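SGNH hydrolase-type esterase domain-containing protein (Slackia heliotrinireducens DSM 20476, PDB 4S1P) is of unknown function but probably acts as an esterase of the GDSL-like, SGNH hydrolase superfamily. Local coordinates at residues 64-70 against 98-104; 22-27 against 177-181; 9-14 against 69-73; 34-39 against 51-55; 41-45 against 85-90. All coordinates share one frame; numbering follows the deposited sequence.

Contact 1. Residues 64-70 against 98-104; sequences WDFVVMQ and GAQPVIY
The Phe66 ring meets Gln100 and Val102 on the neighbouring strand. The backbone oxygen Gln100 O lies at the ring edge, near its plane, 3.6 Å from Phe66 CD1. Val102 CG2 approaches the same CD1 obliquely at 3.7 Å. The side chain of Gln100 slants past the ring, with its CB and CG against CD1 and CE1. At the other end, Tyr104 runs alongside Gln70. Gln70 CB reaches Tyr104 CD2 at 3.6 Å, obliquely to the ring, and the amide and ring planes are 72° apart. Beyond this pairing, Gln70 OE1 bonds Thr14, while Tyr104 OH bonds Leu13 O. With an alanine in place of Phe66, Gln100 and Val102 would probably lose their apolar cover and a gap would open beside Met184.

Strands 66-69 and 100-105 are parallel neighbours linked through helix 80-96, a beta-alpha-beta crossover of the SGNH hydrolase sheet. Five backbone hydrogen bonds join them, from Gln100 N to Asp65 O at one end to Tyr104 N to Met69 O at the other. Phe66, Val68 and Val102 share one face, where helix 170-184 packs. Met69, a selenomethionine on the other face with helix 80-96, is bent at its last torsion (chi3 -64°). This brings its CE 3.8 Å from Pro101 CB and equally near Ile103 CG1. Gln100 NE2 reaches a lone pair of the next residue's carbonyl, Pro101 O, at 2.9 Å, nearly straight, and also bonds Gly142 O. A water donates to Trp64 O at 2.7 Å and to Gly98 O at 3.0 Å, where the strands begin.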
# COMPACT_ATOMS: atom_id res chain seq x y z
N TRP A 64 -11.90 9.48 9.96
CA TRP A 64 -11.28 8.20 9.59
C TRP A 64 -10.67 7.51 10.78
O TRP A 64 -9.96 8.14 11.59
CB TRP A 64 -10.21 8.43 8.50
CG TRP A 64 -10.73 9.20 7.34
CD1 TRP A 64 -10.60 10.53 7.13
CD2 TRP A 64 -11.54 8.70 6.26
NE1 TRP A 64 -11.27 10.90 6.00
CE2 TRP A 64 -11.90 9.80 5.47
CE3 TRP A 64 -12.05 7.43 5.92
CZ2 TRP A 64 -12.71 9.66 4.33
CZ3 TRP A 64 -12.85 7.30 4.82
CH2 TRP A 64 -13.17 8.41 4.02
N ASP A 65 -10.80 6.17 10.79
CA ASP A 65 -10.06 5.35 11.77
C ASP A 65 -8.66 5.03 11.32
O ASP A 65 -7.73 4.98 12.12
CB ASP A 65 -10.83 4.08 12.06
CG ASP A 65 -12.17 4.37 12.73
OD1 ASP A 65 -12.15 4.65 13.93
OD2 ASP A 65 -13.20 4.44 12.07
N PHE A 66 -8.51 4.77 10.03
CA PHE A 66 -7.24 4.39 9.45
C PHE A 66 -7.05 5.05 8.11
O PHE A 66 -8.01 5.26 7.39
CB PHE A 66 -7.19 2.87 9.24
CG PHE A 66 -7.27 2.06 10.51
CD1 PHE A 66 -6.16 1.90 11.31
CD2 PHE A 66 -8.45 1.48 10.89
CE1 PHE A 66 -6.22 1.16 12.48
CE2 PHE A 66 -8.51 0.72 12.04
CZ PHE A 66 -7.40 0.57 12.86
N VAL A 67 -5.79 5.33 7.78
CA VAL A 67 -5.40 5.76 6.45
C VAL A 67 -4.34 4.78 5.96
O VAL A 67 -3.28 4.64 6.58
CB VAL A 67 -4.84 7.18 6.41
CG1 VAL A 67 -4.40 7.54 5.00
CG2 VAL A 67 -5.88 8.17 6.92
N VAL A 68 -4.68 4.04 4.89
CA VAL A 68 -3.77 3.00 4.35
C VAL A 68 -2.99 3.60 3.19
O VAL A 68 -3.58 4.22 2.30
CB VAL A 68 -4.55 1.78 3.87
CG1 VAL A 68 -3.63 0.72 3.30
CG2 VAL A 68 -5.38 1.21 5.00
N MSE A 69 -1.67 3.40 3.19
CA MSE A 69 -0.81 4.01 2.22
C MSE A 69 -0.08 2.96 1.42
O MSE A 69 0.67 2.15 2.00
CB MSE A 69 0.24 4.91 2.90
CG MSE A 69 -0.42 5.98 3.77
SE MSE A 69 0.83 6.83 5.02
CE MSE A 69 1.19 5.20 6.07
N GLN A 70 -0.28 2.95 0.09
CA GLN A 70 0.39 2.00 -0.80
C GLN A 70 1.15 2.75 -1.89
O GLN A 70 0.54 3.47 -2.66
CB GLN A 70 -0.65 1.05 -1.43
CG GLN A 70 -0.06 0.03 -2.40
CD GLN A 70 -0.49 0.27 -3.82
OE1 GLN A 70 -1.68 0.39 -4.12
NE2 GLN A 70 0.47 0.34 -4.72
N GLY A 98 -6.51 12.46 13.57
CA GLY A 98 -7.02 11.46 14.49
C GLY A 98 -7.15 10.06 13.94
O GLY A 98 -7.74 9.19 14.59
N ALA A 99 -6.49 9.79 12.81
CA ALA A 99 -6.52 8.49 12.18
C ALA A 99 -5.17 7.79 12.42
O ALA A 99 -4.12 8.42 12.52
CB ALA A 99 -6.77 8.61 10.68
N GLN A 100 -5.20 6.47 12.41
CA GLN A 100 -3.99 5.67 12.50
C GLN A 100 -3.46 5.34 11.08
O GLN A 100 -4.16 4.71 10.30
CB GLN A 100 -4.27 4.36 13.24
CG GLN A 100 -3.10 3.41 13.24
CD GLN A 100 -1.87 3.90 13.98
OE1 GLN A 100 -1.94 4.21 15.17
NE2 GLN A 100 -0.72 3.92 13.29
N PRO A 101 -2.24 5.76 10.76
CA PRO A 101 -1.67 5.40 9.46
C PRO A 101 -1.27 3.93 9.41
O PRO A 101 -0.83 3.35 10.41
CB PRO A 101 -0.47 6.33 9.31
CG PRO A 101 -0.13 6.77 10.69
CD PRO A 101 -1.39 6.72 11.50
N VAL A 102 -1.44 3.34 8.22
CA VAL A 102 -1.15 1.93 7.97
C VAL A 102 -0.36 1.84 6.67
O VAL A 102 -0.82 2.38 5.67
CB VAL A 102 -2.45 1.09 7.86
CG1 VAL A 102 -2.16 -0.35 7.50
CG2 VAL A 102 -3.24 1.17 9.15
N ILE A 103 0.78 1.16 6.69
CA ILE A 103 1.51 0.92 5.48
C ILE A 103 1.02 -0.40 4.87
O ILE A 103 1.05 -1.44 5.52
CB ILE A 103 3.03 0.82 5.75
CG1 ILE A 103 3.57 2.19 6.17
CG2 ILE A 103 3.77 0.24 4.55
CD1 ILE A 103 4.89 2.10 6.88
N TYR A 104 0.58 -0.34 3.61
CA TYR A 104 0.27 -1.56 2.84
C TYR A 104 1.63 -1.98 2.25
O TYR A 104 2.08 -1.44 1.23
CB TYR A 104 -0.79 -1.23 1.80
CG TYR A 104 -1.15 -2.31 0.77
CD1 TYR A 104 -0.59 -3.59 0.76
CD2 TYR A 104 -2.08 -2.02 -0.19
CE1 TYR A 104 -0.91 -4.52 -0.26
CE2 TYR A 104 -2.41 -2.91 -1.19
CZ TYR A 104 -1.84 -4.16 -1.22
OH TYR A 104 -2.14 -5.04 -2.24
O HOH W 1 -10.60 9.38 13.85

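Contact 2. Residues 22-27 against 177-181; sequences MLAELL and ALVLA
Leu23 reaches the helix of Ala177 and Ala181 through its first torsion, which sets CG opposite the backbone N (chi1 -180°) and carries CD1 across. Leu26 and Leu27 take the other setting, with CG beside the backbone N (chi1 -73° for Leu26). Their CB atoms point toward residues 177-181, and their methyls end on Ala177 and Ala181. Leu23 CD1 comes to rest 3.6 Å from Ala181 N and 3.7 Å from Ala177 O. That N and O bond each other within their helix, so the methyl covers a satisfied backbone pair. Leu26 CD1 lies 4.0 Å from Ala177 CB and 3.9 Å from Leu178 CD2. Leu26 and Leu178 cross at about a right angle. Leu27 CD2 sits on Ala181 O at 3.6 Å. Met22 adds its CB against Ala177 CB.

The two alanines stand one turn apart and present their CB methyls to the leucines. The short axes approach to 9.2 Å with a signed crossing angle of -43°. Leu23 and Leu27 are also one turn apart, an arrangement consistent with ridges-into-grooves packing. Apolar side chains do all the touching, against methyls and backbone atoms.

Helices 19-27 and 170-184 lie together on one face of the parallel sheet. Leu23 and Leu180 rest on Met8 of strand 4-10, while Leu27 rests on Met4 and Ile6. Leu180 also reaches Ala146 of strand 144-147.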
# COMPACT_ATOMS: atom_id res chain seq x y z
N MSE A 22 -13.41 -6.35 -0.54
CA MSE A 22 -13.11 -7.50 0.31
C MSE A 22 -12.72 -7.03 1.69
O MSE A 22 -13.18 -7.54 2.71
CB MSE A 22 -12.01 -8.42 -0.24
CG MSE A 22 -12.43 -9.11 -1.52
SE MSE A 22 -11.26 -10.61 -2.04
CE MSE A 22 -9.83 -9.55 -2.67
N LEU A 23 -11.86 -6.02 1.76
CA LEU A 23 -11.45 -5.51 3.05
C LEU A 23 -12.65 -4.92 3.83
O LEU A 23 -12.78 -5.13 5.04
CB LEU A 23 -10.38 -4.48 2.84
CG LEU A 23 -9.79 -3.80 4.07
CD1 LEU A 23 -9.17 -4.85 4.98
CD2 LEU A 23 -8.75 -2.78 3.66
N ALA A 24 -13.50 -4.19 3.12
CA ALA A 24 -14.68 -3.59 3.71
C ALA A 24 -15.59 -4.66 4.33
O ALA A 24 -16.13 -4.50 5.43
CB ALA A 24 -15.46 -2.82 2.69
N GLU A 25 -15.77 -5.76 3.60
CA GLU A 25 -16.66 -6.81 4.11
C GLU A 25 -16.01 -7.57 5.26
O GLU A 25 -16.69 -7.94 6.23
CB GLU A 25 -17.07 -7.73 2.95
CG GLU A 25 -18.39 -8.41 3.17
CD GLU A 25 -18.95 -9.03 1.88
OE1 GLU A 25 -19.74 -8.33 1.16
OE2 GLU A 25 -18.60 -10.21 1.63
N LEU A 26 -14.69 -7.79 5.21
CA LEU A 26 -13.96 -8.43 6.30
C LEU A 26 -14.06 -7.66 7.62
O LEU A 26 -14.15 -8.26 8.68
CB LEU A 26 -12.49 -8.63 5.96
CG LEU A 26 -12.17 -9.72 4.95
CD1 LEU A 26 -10.73 -9.61 4.48
CD2 LEU A 26 -12.37 -11.11 5.54
N LEU A 27 -14.01 -6.33 7.52
CA LEU A 27 -13.95 -5.49 8.70
C LEU A 27 -15.31 -4.83 9.05
O LEU A 27 -15.38 -4.06 10.02
CB LEU A 27 -12.88 -4.41 8.50
CG LEU A 27 -11.44 -4.89 8.54
CD1 LEU A 27 -10.50 -3.75 8.17
CD2 LEU A 27 -11.02 -5.47 9.89
N ALA A 177 -5.89 -8.40 1.46
CA ALA A 177 -7.05 -8.01 2.26
C ALA A 177 -7.01 -8.64 3.64
O ALA A 177 -7.31 -7.98 4.63
CB ALA A 177 -8.35 -8.35 1.56
N LEU A 178 -6.66 -9.92 3.71
CA LEU A 178 -6.61 -10.61 5.01
C LEU A 178 -5.52 -10.04 5.91
O LEU A 178 -5.71 -9.84 7.11
CB LEU A 178 -6.42 -12.12 4.82
CG LEU A 178 -7.60 -12.87 4.23
CD1 LEU A 178 -7.10 -14.24 3.81
CD2 LEU A 178 -8.77 -12.95 5.19
N VAL A 179 -4.37 -9.73 5.31
CA VAL A 179 -3.29 -9.13 6.08
C VAL A 179 -3.67 -7.72 6.60
O VAL A 179 -3.44 -7.36 7.75
CB VAL A 179 -2.00 -9.08 5.23
CG1 VAL A 179 -0.90 -8.33 5.94
CG2 VAL A 179 -1.50 -10.50 4.89
N LEU A 180 -4.24 -6.92 5.72
CA LEU A 180 -4.69 -5.59 6.09
C LEU A 180 -5.77 -5.67 7.18
O LEU A 180 -5.73 -4.92 8.14
CB LEU A 180 -5.20 -4.80 4.88
CG LEU A 180 -4.11 -4.28 3.95
CD1 LEU A 180 -4.65 -4.06 2.54
CD2 LEU A 180 -3.48 -3.01 4.51
N ALA A 181 -6.71 -6.60 7.03
CA ALA A 181 -7.77 -6.77 8.03
C ALA A 181 -7.19 -7.16 9.40
O ALA A 181 -7.63 -6.69 10.44
CB ALA A 181 -8.77 -7.81 7.55

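Contact 3. Residues 9-14 against 69-73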
# COMPACT_ATOMS: atom_id res chain seq x y z
N LEU A 9 -5.07 4.93 0.04
CA LEU A 9 -4.37 5.66 -0.98
C LEU A 9 -3.47 4.68 -1.73
O LEU A 9 -2.66 3.98 -1.10
CB LEU A 9 -3.49 6.74 -0.32
CG LEU A 9 -4.12 7.55 0.83
CD1 LEU A 9 -3.09 8.55 1.39
CD2 LEU A 9 -5.40 8.23 0.37
N GLY A 10 -3.59 4.60 -3.04
CA GLY A 10 -2.81 3.60 -3.79
C GLY A 10 -3.03 3.60 -5.27
O GLY A 10 -3.44 4.61 -5.86
N ASN A 11 -2.76 2.45 -5.88
CA ASN A 11 -2.92 2.28 -7.31
C ASN A 11 -3.51 0.91 -7.58
O ASN A 11 -4.29 0.42 -6.74
CB ASN A 11 -1.64 2.65 -8.04
CG ASN A 11 -0.51 1.71 -7.77
OD1 ASN A 11 -0.66 0.57 -7.32
ND2 ASN A 11 0.69 2.19 -8.07
N SER A 12 -3.26 0.30 -8.74
CA SER A 12 -3.92 -0.98 -9.01
C SER A 12 -3.55 -2.09 -8.02
O SER A 12 -4.31 -3.04 -7.88
CB SER A 12 -3.71 -1.42 -10.46
OG SER A 12 -2.45 -1.97 -10.60
N LEU A 13 -2.42 -1.98 -7.28
CA LEU A 13 -2.17 -3.02 -6.27
C LEU A 13 -3.20 -2.98 -5.15
O LEU A 13 -3.45 -4.00 -4.46
CB LEU A 13 -0.74 -2.95 -5.72
CG LEU A 13 0.36 -3.60 -6.58
CD1 LEU A 13 0.54 -2.93 -7.91
CD2 LEU A 13 1.64 -3.68 -5.78
N THR A 14 -3.81 -1.82 -4.96
CA THR A 14 -4.92 -1.68 -4.02
C THR A 14 -6.25 -2.04 -4.67
O THR A 14 -7.03 -2.76 -4.06
CB THR A 14 -4.97 -0.23 -3.48
OG1 THR A 14 -3.85 -0.04 -2.61
CG2 THR A 14 -6.24 0.02 -2.66
N MSE A 69 -1.67 3.40 3.19
CA MSE A 69 -0.81 4.01 2.22
C MSE A 69 -0.08 2.96 1.42
O MSE A 69 0.67 2.15 2.00
CB MSE A 69 0.24 4.91 2.90
CG MSE A 69 -0.42 5.98 3.77
SE MSE A 69 0.83 6.83 5.02
CE MSE A 69 1.19 5.20 6.07
N GLN A 70 -0.28 2.95 0.09
CA GLN A 70 0.39 2.00 -0.80
C GLN A 70 1.15 2.75 -1.89
O GLN A 70 0.54 3.47 -2.66
CB GLN A 70 -0.65 1.05 -1.43
CG GLN A 70 -0.06 0.03 -2.40
CD GLN A 70 -0.49 0.27 -3.82
OE1 GLN A 70 -1.68 0.39 -4.12
NE2 GLN A 70 0.47 0.34 -4.72
N GLU A 71 2.46 2.51 -1.95
CA GLU A 71 3.32 3.14 -2.92
C GLU A 71 3.37 2.34 -4.22
O GLU A 71 3.17 1.13 -4.24
CB GLU A 71 4.74 3.25 -2.35
CG GLU A 71 5.80 3.92 -3.23
CD GLU A 71 5.46 5.38 -3.56
OE1 GLU A 71 4.49 5.63 -4.32
OE2 GLU A 71 6.17 6.29 -3.04
N MSE A 72 3.66 3.06 -5.30
CA MSE A 72 3.99 2.45 -6.59
C MSE A 72 4.93 1.28 -6.32
O MSE A 72 5.85 1.38 -5.53
CB MSE A 72 4.58 3.55 -7.49
CG MSE A 72 4.67 3.13 -8.96
SE MSE A 72 6.40 2.24 -9.27
CE MSE A 72 7.61 3.76 -8.91
N SER A 73 4.69 0.19 -7.03
CA SER A 73 5.16 -1.13 -6.63
C SER A 73 6.66 -1.34 -6.52
O SER A 73 7.08 -2.22 -5.78
CB SER A 73 4.58 -2.22 -7.56
OG SER A 73 4.99 -2.01 -8.87
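Gln70 turns its amide into the segment of Asn11 and Thr14. Its chain bends at an unusual chi2 of -113°, and both ends of the amide are engaged. Gln70 OE1 accepts from two donors. Thr14 OG1 comes in the carbonyl plane, on a lone pair, at 2.7 Å, and Asn11 N comes from above that plane at 2.9 Å. Gln70 NE2 gives one proton to Asn11 OD1 at 2.8 Å and the other to Glu71 O at 2.9 Å. These bonds fix the rotation of the amide.

Asn11 CG sits between its backbone N and carbonyl carbon (chi1 67°), which swings OD1 over the following helix start. There OD1 caps Leu13 N at 3.1 Å. Leu13 N and Gln70 NE2 reach this oxygen from opposite faces of its plane. Gly10 passes so close to Gln70 OE1 that a side chain there would collide with it. Leu13 CD2 covers Ser73 CB at 3.7 Å.

Gly10-Asn11-Ser12-Leu13 stands in the place of the GDSL motif, where Ser12 is probably the nucleophile of a triad with His167 and Asp164. Ser12 N and Gly38 N both bond one oxygen of an unidentified ligand, probably from the crystallisation liquor, consistent with two oxyanion-hole donors.

Contact 4. Residues 34-39 against 51-55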
# COMPACT_ATOMS: atom_id res chain seq x y z
N HIS A 34 -8.68 6.39 -2.87
CA HIS A 34 -8.11 7.40 -3.73
C HIS A 34 -6.98 6.73 -4.47
O HIS A 34 -5.87 6.57 -3.91
CB HIS A 34 -7.59 8.58 -2.90
CG HIS A 34 -8.66 9.34 -2.19
ND1 HIS A 34 -8.37 10.31 -1.25
CD2 HIS A 34 -10.00 9.24 -2.23
CE1 HIS A 34 -9.51 10.81 -0.77
NE2 HIS A 34 -10.51 10.16 -1.33
N ALA A 35 -7.26 6.29 -5.70
CA ALA A 35 -6.29 5.52 -6.45
C ALA A 35 -6.39 5.87 -7.92
O ALA A 35 -7.41 6.39 -8.39
CB ALA A 35 -6.55 4.04 -6.27
N ARG A 36 -5.30 5.63 -8.62
CA ARG A 36 -5.29 5.70 -10.07
C ARG A 36 -4.19 4.77 -10.53
O ARG A 36 -3.16 4.65 -9.86
CB ARG A 36 -4.97 7.08 -10.57
CG ARG A 36 -5.23 7.22 -12.08
CD ARG A 36 -4.67 8.52 -12.63
NE ARG A 36 -3.21 8.57 -12.59
CZ ARG A 36 -2.50 9.18 -11.64
NH1 ARG A 36 -3.13 9.80 -10.69
NH2 ARG A 36 -1.17 9.17 -11.69
N GLY A 37 -4.36 4.17 -11.69
CA GLY A 37 -3.27 3.38 -12.25
C GLY A 37 -2.02 4.23 -12.40
O GLY A 37 -2.07 5.33 -12.90
N GLY A 38 -0.91 3.69 -11.90
CA GLY A 38 0.39 4.33 -11.99
C GLY A 38 0.67 5.37 -10.93
O GLY A 38 1.75 5.94 -10.91
N ALA A 39 -0.27 5.60 -10.03
CA ALA A 39 -0.08 6.65 -9.02
C ALA A 39 1.04 6.35 -8.03
O ALA A 39 1.26 5.20 -7.65
CB ALA A 39 -1.37 6.91 -8.26
N ASN A 51 -5.70 13.30 -6.73
CA ASN A 51 -5.53 12.55 -5.49
C ASN A 51 -5.21 13.47 -4.33
O ASN A 51 -5.72 13.24 -3.21
CB ASN A 51 -4.39 11.51 -5.61
CG ASN A 51 -4.85 10.20 -6.20
OD1 ASN A 51 -6.01 9.83 -6.06
ND2 ASN A 51 -3.94 9.51 -6.94
N GLY A 52 -4.32 14.43 -4.52
CA GLY A 52 -3.99 15.34 -3.46
C GLY A 52 -5.17 16.14 -2.99
O GLY A 52 -5.34 16.36 -1.80
N ALA A 53 -5.98 16.64 -3.93
CA ALA A 53 -7.15 17.39 -3.55
C ALA A 53 -8.14 16.50 -2.81
O ALA A 53 -8.78 16.94 -1.83
CB ALA A 53 -7.83 18.03 -4.77
N LEU A 54 -8.38 15.29 -3.33
CA LEU A 54 -9.27 14.36 -2.68
C LEU A 54 -8.81 14.04 -1.27
O LEU A 54 -9.61 14.02 -0.33
CB LEU A 54 -9.40 13.09 -3.48
CG LEU A 54 -10.21 13.19 -4.76
CD1 LEU A 54 -10.05 11.88 -5.54
CD2 LEU A 54 -11.67 13.48 -4.47
N THR A 55 -7.54 13.71 -1.11
CA THR A 55 -7.02 13.34 0.20
C THR A 55 -7.03 14.52 1.16
O THR A 55 -7.45 14.36 2.31
CB THR A 55 -5.65 12.68 0.05
OG1 THR A 55 -5.82 11.48 -0.70
CG2 THR A 55 -5.00 12.40 1.38
O HOH W 2 -7.68 9.33 -8.13
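One direct hydrogen bond joins the segments, between His34 ND1 and Thr55 OG1 at 2.9 Å. It is nearly straight (167°), and either atom could be the donor. The hydroxyl lies at the edge of the imidazole, near its plane.

A water adds a second polar link. It donates to Asn51 OD1 at 2.7 Å and to Ala35 O at 3.0 Å, tying the helix to the end of strand 29-35.

Apolar contact falls on the flat side of the histidine. Leu54 CB stands over one ring face in a CH-pi contact, 3.7 Å from the His34 centroid and offset toward the rim. His34 CG lies beside the backbone N (chi1 -66°), which brings the ring to Leu54 and Thr55.

The Asn51 amide makes van der Waals contacts, OD1 with His34 CB at 3.7 Å and ND2 with Ala39 CB.

Arg36 and Asn51 share an outside partner: Arg36 NH1 forms a salt bridge with Glu43 OE1, which also accepts from Asn51 ND2. Arg36 begins the type II turn to Ala39.

Thr55 OG1 also bonds His44 ND1, so one hydroxyl joins two imidazoles. It has a single proton to give, and at least one of the two rings therefore probably carries a proton on ND1.

Contact 5. Residues 41-45 against 85-90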
# COMPACT_ATOMS: atom_id res chain seq x y z
N LEU A 41 2.61 7.72 -4.15
CA LEU A 41 2.07 8.31 -2.90
C LEU A 41 2.25 9.81 -2.83
O LEU A 41 1.40 10.49 -2.25
CB LEU A 41 2.71 7.71 -1.64
CG LEU A 41 2.11 6.44 -1.14
CD1 LEU A 41 2.97 6.01 0.06
CD2 LEU A 41 0.64 6.50 -0.79
N ALA A 42 3.35 10.34 -3.41
CA ALA A 42 3.62 11.76 -3.33
C ALA A 42 2.47 12.61 -3.90
O ALA A 42 2.31 13.76 -3.54
CB ALA A 42 4.91 12.09 -4.05
N GLU A 43 1.68 12.05 -4.83
CA GLU A 43 0.56 12.81 -5.40
C GLU A 43 -0.38 13.29 -4.31
O GLU A 43 -0.96 14.37 -4.39
CB GLU A 43 -0.27 11.95 -6.36
CG GLU A 43 0.48 11.54 -7.57
CD GLU A 43 -0.37 10.68 -8.48
OE1 GLU A 43 -1.65 10.73 -8.41
OE2 GLU A 43 0.30 9.94 -9.23
N HIS A 44 -0.55 12.48 -3.28
CA HIS A 44 -1.48 12.82 -2.22
C HIS A 44 -1.07 14.01 -1.35
O HIS A 44 -1.90 14.51 -0.60
CB HIS A 44 -1.75 11.58 -1.35
CG HIS A 44 -2.36 10.47 -2.10
ND1 HIS A 44 -3.72 10.31 -2.20
CD2 HIS A 44 -1.81 9.49 -2.84
CE1 HIS A 44 -3.97 9.27 -2.96
NE2 HIS A 44 -2.83 8.78 -3.40
N LEU A 45 0.19 14.41 -1.47
CA LEU A 45 0.73 15.54 -0.74
C LEU A 45 0.64 16.82 -1.56
O LEU A 45 1.00 17.89 -1.07
CB LEU A 45 2.16 15.27 -0.33
CG LEU A 45 2.26 14.20 0.77
CD1 LEU A 45 3.71 13.84 0.94
CD2 LEU A 45 1.64 14.65 2.09
N ARG A 85 9.74 10.00 2.56
CA ARG A 85 9.19 11.31 2.82
C ARG A 85 7.68 11.35 2.62
O ARG A 85 6.98 12.03 3.37
CB ARG A 85 9.86 12.39 1.96
CG ARG A 85 11.37 12.53 2.18
CD ARG A 85 11.76 12.73 3.65
NE ARG A 85 12.22 11.47 4.23
CZ ARG A 85 11.96 11.07 5.46
NH1 ARG A 85 11.25 11.84 6.28
NH2 ARG A 85 12.43 9.91 5.89
N SER A 86 7.19 10.60 1.63
CA SER A 86 5.76 10.57 1.39
C SER A 86 5.05 9.93 2.57
O SER A 86 4.03 10.43 3.04
CB SER A 86 5.44 9.84 0.10
OG SER A 86 5.92 10.53 -1.05
N VAL A 87 5.55 8.79 3.02
CA VAL A 87 4.91 8.11 4.18
C VAL A 87 5.00 8.96 5.42
O VAL A 87 4.04 9.03 6.18
CB VAL A 87 5.54 6.74 4.45
CG1 VAL A 87 5.01 6.14 5.75
CG2 VAL A 87 5.23 5.85 3.29
N ALA A 88 6.14 9.63 5.62
CA ALA A 88 6.28 10.45 6.80
C ALA A 88 5.22 11.55 6.83
O ALA A 88 4.55 11.79 7.84
CB ALA A 88 7.66 11.05 6.87
N SER A 89 5.06 12.23 5.70
CA SER A 89 4.16 13.37 5.68
C SER A 89 2.70 12.93 5.71
O SER A 89 1.88 13.55 6.40
CB SER A 89 4.49 14.25 4.49
OG SER A 89 5.76 14.88 4.70
N LEU A 90 2.37 11.87 4.98
CA LEU A 90 1.00 11.37 5.03
C LEU A 90 0.65 10.79 6.38
O LEU A 90 -0.47 10.97 6.86
CB LEU A 90 0.80 10.30 3.97
CG LEU A 90 0.71 10.86 2.54
CD1 LEU A 90 0.83 9.75 1.52
CD2 LEU A 90 -0.58 11.68 2.30
O HOH W 3 5.86 8.84 -3.50
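Leu45 and Leu41 meet Leu90 where the 3-10 segment 41-45 packs on helix 80-96. That segment lies in the loop between strand 29-35 and helix 50-61 of the alpha/beta fold. Leu90 touches three residues of the loop. Its CG lies beside the backbone N (chi1 -74°), and the extended chain spreads its two methyls among them. Leu90 CD2 touches Leu45 CD2 at 3.7 Å and His44 CB at 3.8 Å. Leu90 CD1 meets Leu41 CD2 at 4.0 Å. The leucines cross at a slant. Leu45 also straddles Ser89, with CD1 and CD2 each 3.7 Å from Ser89 CB. Leu41 CD1 rests on Val87 CG2 at 3.9 Å, and Leu41 CB packs against Ser86 CB. Replacing Leu90 with an alanine would probably open a gap among Leu41, His44 and Leu45 and leave Leu45 CD2 without its methyl partner.

A second shell holds these side chains. Leu41, Val87 and Leu90 all rest on Met69 of strand 66-69, while His44 and Leu90 rest on Leu9 of strand 4-10. The loop is tied by its own backbone, with His44 N bonded to Leu41 O and Leu45 N to Ala42 O. Leu41 N is held from outside by Glu71 OE1.

Ser86 supplies the polar part. Its OG bonds Ala82 O one turn back. A single water donates to Ser86 OG at 3.0 Å and accepts from Ala42 N at 2.9 Å.

How the contacts relate
From the N terminus, contact 3 opens at the end of strand 4-10 and contact 2 opens on helix 19-27. Contact 4 starts at strand 29-35, and contact 5 starts just after it. Contact 4 closes first, at 51-55, nested inside the loops of contacts 2 and 3. Contact 1 opens at 64-70, where contact 3 closes on the shared Met69 and Gln70. Contact 5 closes at 85-90 and contact 1 at 98-104. Contact 5 crosses contacts 1, 3 and 4. Contact 2 closes last, at 177-181; it encloses contacts 1, 4 and 5 and crosses contact 3. Together they tie the central sheet to helices on both faces.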